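Local coordinates for protein putative modification methylase (Thermus thermophilus, PDB 2ZIG) that probably methylates cytosine at N4 in DNA, using S-adenosyl-L-methionine as the methyl donor, at residues R180-P193 against L228-L240. Numbering follows the deposited sequence.
Sequences RKPTQEQREKSRLP and LVRMFSFVGDVVL
Phe234 packs its ring among Arg180, Pro182 and helix 184-190, on the type II turn Phe234-Asp237 that leads from helix 222-232 into strand 238-241 of the Rossmann-like methyltransferase sheet. Pro182 lies over one face in a CH-pi contact, its CB 3.8 Å from the ring centroid. At the ring edge sit Arg180 NH1 and Ser190 OG, and Pro159 of the second subunit packs on Phe234 too. Gln186 runs roughly at right angles to Phe234, extended beyond CG (chi2 -173°), which carries NE2 to Val235 O at 2.9 Å, nearly along the C=O axis. Its OE1 accepts from Thr183 N, half of a capping box; with both ends of the amide engaged, its rotation is fixed. An alanine in place of Gln186 is likely to leave Val235 O without this donor and undo that half of the box. Asp237 and Arg180 form a salt bridge in which NH1 comes to OD2 from above the carboxylate plane; Arg180 is poorly ordered and the place of NH2 is less sure. Farther along, Leu192 CD2 rests over one face of the Arg230 guanidinium. Ser190 OG works both ways, accepting from Val235 N at 3.0 Å while donating to Gln186 O at 2.6 Å.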
# COMPACT_ATOMS: atom_id res chain seq x y z
N ARG B 180 21.81 -6.38 -13.00
CA ARG B 180 22.96 -6.66 -12.14
C ARG B 180 23.86 -7.72 -12.78
O ARG B 180 23.41 -8.51 -13.61
CB ARG B 180 22.44 -7.16 -10.78
CG ARG B 180 23.46 -7.21 -9.68
CD ARG B 180 23.92 -5.82 -9.27
NE ARG B 180 25.00 -5.91 -8.29
CZ ARG B 180 24.84 -6.32 -7.04
NH1 ARG B 180 23.64 -6.68 -6.60
NH2 ARG B 180 25.88 -6.40 -6.24
N LYS B 181 25.14 -7.73 -12.41
CA LYS B 181 26.09 -8.69 -12.97
C LYS B 181 27.07 -9.23 -11.91
O LYS B 181 28.10 -8.62 -11.64
CB LYS B 181 26.87 -8.04 -14.11
CG LYS B 181 25.99 -7.33 -15.14
CD LYS B 181 26.81 -6.77 -16.30
CE LYS B 181 25.96 -5.87 -17.19
NZ LYS B 181 24.72 -6.56 -17.65
N PRO B 182 26.75 -10.39 -11.31
CA PRO B 182 27.59 -11.01 -10.29
C PRO B 182 28.54 -12.06 -10.85
O PRO B 182 28.41 -12.48 -12.00
CB PRO B 182 26.56 -11.62 -9.36
CG PRO B 182 25.56 -12.16 -10.35
CD PRO B 182 25.42 -11.03 -11.35
N THR B 183 29.51 -12.48 -10.04
CA THR B 183 30.47 -13.50 -10.45
C THR B 183 29.79 -14.86 -10.33
O THR B 183 28.83 -15.02 -9.58
CB THR B 183 31.74 -13.51 -9.56
OG1 THR B 183 31.38 -13.86 -8.22
CG2 THR B 183 32.41 -12.14 -9.56
N GLN B 184 30.30 -15.85 -11.07
CA GLN B 184 29.73 -17.19 -11.02
C GLN B 184 29.58 -17.69 -9.60
O GLN B 184 28.56 -18.27 -9.24
CB GLN B 184 30.58 -18.18 -11.81
CG GLN B 184 30.10 -18.41 -13.24
CD GLN B 184 28.71 -19.01 -13.30
OE1 GLN B 184 28.44 -20.04 -12.68
NE2 GLN B 184 27.82 -18.36 -14.04
N GLU B 185 30.61 -17.49 -8.78
CA GLU B 185 30.54 -17.96 -7.41
C GLU B 185 29.49 -17.16 -6.63
O GLU B 185 28.92 -17.66 -5.67
CB GLU B 185 31.90 -17.85 -6.72
CG GLU B 185 32.36 -16.44 -6.44
CD GLU B 185 33.40 -16.37 -5.34
OE1 GLU B 185 33.94 -15.27 -5.10
OE2 GLU B 185 33.68 -17.42 -4.70
N GLN B 186 29.24 -15.92 -7.05
CA GLN B 186 28.24 -15.11 -6.38
C GLN B 186 26.86 -15.70 -6.65
O GLN B 186 26.03 -15.81 -5.75
CB GLN B 186 28.28 -13.65 -6.85
CG GLN B 186 29.24 -12.77 -6.05
CD GLN B 186 29.14 -11.30 -6.42
OE1 GLN B 186 29.11 -10.95 -7.60
NE2 GLN B 186 29.08 -10.43 -5.42
N ARG B 187 26.63 -16.09 -7.90
CA ARG B 187 25.36 -16.69 -8.28
C ARG B 187 25.21 -18.03 -7.57
O ARG B 187 24.17 -18.33 -6.98
CB ARG B 187 25.32 -16.88 -9.79
CG ARG B 187 25.42 -15.59 -10.59
CD ARG B 187 25.40 -15.89 -12.07
NE ARG B 187 24.25 -16.72 -12.40
CZ ARG B 187 24.21 -17.58 -13.42
NH1 ARG B 187 23.11 -18.29 -13.64
NH2 ARG B 187 25.26 -17.72 -14.22
N GLU B 188 26.27 -18.84 -7.63
CA GLU B 188 26.27 -20.15 -6.99
C GLU B 188 26.06 -20.09 -5.49
O GLU B 188 25.36 -20.92 -4.93
CB GLU B 188 27.58 -20.88 -7.29
CG GLU B 188 27.60 -21.56 -8.64
CD GLU B 188 28.95 -22.16 -8.97
OE1 GLU B 188 28.99 -23.05 -9.85
OE2 GLU B 188 29.97 -21.75 -8.37
N LYS B 189 26.68 -19.11 -4.84
CA LYS B 189 26.57 -18.97 -3.38
C LYS B 189 25.31 -18.23 -2.92
O LYS B 189 24.98 -18.23 -1.74
CB LYS B 189 27.80 -18.24 -2.83
CG LYS B 189 29.13 -18.97 -2.99
CD LYS B 189 29.32 -20.02 -1.91
CE LYS B 189 30.74 -20.56 -1.94
NZ LYS B 189 31.76 -19.47 -1.80
N SER B 190 24.61 -17.60 -3.86
CA SER B 190 23.42 -16.84 -3.53
C SER B 190 22.15 -17.47 -4.05
O SER B 190 21.05 -17.03 -3.71
CB SER B 190 23.54 -15.42 -4.08
OG SER B 190 24.78 -14.85 -3.72
N ARG B 191 22.29 -18.48 -4.90
CA ARG B 191 21.13 -19.15 -5.45
C ARG B 191 20.30 -19.68 -4.30
O ARG B 191 20.83 -20.25 -3.34
CB ARG B 191 21.56 -20.30 -6.38
CG ARG B 191 20.40 -21.09 -6.98
CD ARG B 191 20.89 -22.13 -7.97
NE ARG B 191 21.59 -21.52 -9.10
CZ ARG B 191 22.87 -21.75 -9.41
NH1 ARG B 191 23.59 -22.58 -8.67
NH2 ARG B 191 23.41 -21.15 -10.46
N LEU B 192 18.99 -19.49 -4.37
CA LEU B 192 18.10 -19.95 -3.32
C LEU B 192 17.55 -21.33 -3.61
O LEU B 192 17.19 -21.64 -4.75
CB LEU B 192 16.94 -18.97 -3.15
CG LEU B 192 17.25 -17.67 -2.42
CD1 LEU B 192 16.15 -16.67 -2.66
CD2 LEU B 192 17.40 -17.94 -0.94
N PRO B 193 17.47 -22.19 -2.58
CA PRO B 193 16.94 -23.54 -2.77
C PRO B 193 15.48 -23.33 -3.19
O PRO B 193 14.86 -22.33 -2.80
CB PRO B 193 17.04 -24.16 -1.37
CG PRO B 193 18.15 -23.39 -0.73
CD PRO B 193 17.88 -21.98 -1.18
N LEU B 228 15.15 -10.62 3.17
CA LEU B 228 15.33 -9.57 2.16
C LEU B 228 16.76 -9.57 1.61
O LEU B 228 16.96 -9.48 0.40
CB LEU B 228 14.97 -8.20 2.76
CG LEU B 228 13.47 -8.08 3.10
CD1 LEU B 228 13.20 -6.83 3.94
CD2 LEU B 228 12.67 -8.06 1.78
N VAL B 229 17.74 -9.68 2.50
CA VAL B 229 19.13 -9.72 2.07
C VAL B 229 19.34 -10.87 1.08
O VAL B 229 19.90 -10.67 -0.00
CB VAL B 229 20.10 -9.90 3.26
CG1 VAL B 229 21.52 -10.15 2.76
CG2 VAL B 229 20.08 -8.66 4.15
N ARG B 230 18.87 -12.06 1.43
CA ARG B 230 19.03 -13.23 0.57
C ARG B 230 18.32 -13.09 -0.77
O ARG B 230 18.76 -13.65 -1.77
CB ARG B 230 18.52 -14.48 1.28
CG ARG B 230 19.24 -14.78 2.58
CD ARG B 230 18.74 -16.07 3.18
NE ARG B 230 18.95 -17.19 2.26
CZ ARG B 230 18.38 -18.38 2.41
NH1 ARG B 230 17.57 -18.61 3.43
NH2 ARG B 230 18.63 -19.34 1.52
N MET B 231 17.22 -12.33 -0.79
CA MET B 231 16.45 -12.15 -2.01
C MET B 231 16.93 -11.03 -2.92
O MET B 231 16.77 -11.12 -4.13
CB MET B 231 14.98 -11.84 -1.67
CG MET B 231 14.22 -12.93 -0.96
SD MET B 231 12.67 -12.21 -0.34
CE MET B 231 11.76 -11.89 -1.93
N PHE B 232 17.51 -9.99 -2.36
CA PHE B 232 17.90 -8.87 -3.19
C PHE B 232 19.33 -8.38 -3.14
O PHE B 232 19.57 -7.19 -3.28
CB PHE B 232 16.92 -7.72 -2.94
CG PHE B 232 15.48 -8.10 -3.20
CD1 PHE B 232 15.05 -8.39 -4.49
CD2 PHE B 232 14.58 -8.22 -2.14
CE1 PHE B 232 13.73 -8.80 -4.74
CE2 PHE B 232 13.26 -8.63 -2.38
CZ PHE B 232 12.84 -8.91 -3.68
N SER B 233 20.27 -9.30 -2.92
CA SER B 233 21.69 -8.98 -2.91
C SER B 233 22.43 -10.30 -3.08
O SER B 233 21.83 -11.36 -2.93
CB SER B 233 22.12 -8.33 -1.59
OG SER B 233 22.23 -9.29 -0.55
N PHE B 234 23.72 -10.22 -3.39
CA PHE B 234 24.55 -11.40 -3.57
C PHE B 234 25.62 -11.43 -2.49
O PHE B 234 25.96 -10.39 -1.93
CB PHE B 234 25.24 -11.37 -4.94
CG PHE B 234 24.30 -11.55 -6.10
CD1 PHE B 234 23.86 -12.82 -6.46
CD2 PHE B 234 23.85 -10.45 -6.82
CE1 PHE B 234 22.98 -12.99 -7.53
CE2 PHE B 234 22.97 -10.61 -7.89
CZ PHE B 234 22.54 -11.89 -8.24
N VAL B 235 26.14 -12.62 -2.20
CA VAL B 235 27.20 -12.73 -1.21
C VAL B 235 28.28 -11.72 -1.63
O VAL B 235 28.56 -11.59 -2.82
CB VAL B 235 27.81 -14.16 -1.20
CG1 VAL B 235 28.98 -14.23 -0.25
CG2 VAL B 235 26.76 -15.17 -0.80
N GLY B 236 28.84 -11.00 -0.68
CA GLY B 236 29.86 -10.02 -1.02
C GLY B 236 29.33 -8.61 -1.27
O GLY B 236 30.09 -7.65 -1.16
N ASP B 237 28.05 -8.48 -1.62
CA ASP B 237 27.45 -7.16 -1.86
C ASP B 237 27.43 -6.30 -0.60
O ASP B 237 27.61 -6.81 0.52
CB ASP B 237 26.00 -7.27 -2.34
CG ASP B 237 25.88 -7.79 -3.76
OD1 ASP B 237 26.91 -7.86 -4.48
OD2 ASP B 237 24.74 -8.11 -4.16
N VAL B 238 27.21 -5.01 -0.78
CA VAL B 238 27.14 -4.05 0.31
C VAL B 238 25.66 -3.78 0.63
O VAL B 238 24.90 -3.35 -0.25
CB VAL B 238 27.81 -2.70 -0.06
CG1 VAL B 238 27.70 -1.73 1.11
CG2 VAL B 238 29.28 -2.93 -0.43
N VAL B 239 25.28 -4.03 1.87
CA VAL B 239 23.90 -3.82 2.31
C VAL B 239 23.90 -2.63 3.27
O VAL B 239 24.63 -2.62 4.26
CB VAL B 239 23.34 -5.06 3.04
CG1 VAL B 239 21.93 -4.77 3.58
CG2 VAL B 239 23.30 -6.25 2.09
N LEU B 240 23.07 -1.64 2.97
CA LEU B 240 23.01 -0.44 3.78
C LEU B 240 21.68 -0.18 4.47
O LEU B 240 20.62 -0.40 3.88
CB LEU B 240 23.34 0.78 2.92
CG LEU B 240 22.99 2.13 3.56
CD1 LEU B 240 23.85 2.37 4.79
CD2 LEU B 240 23.19 3.24 2.55
O HOH W 1 29.37 -7.22 -4.32
O HOH W 2 20.83 -15.31 -1.64
O HOH W 3 20.89 -19.84 -0.38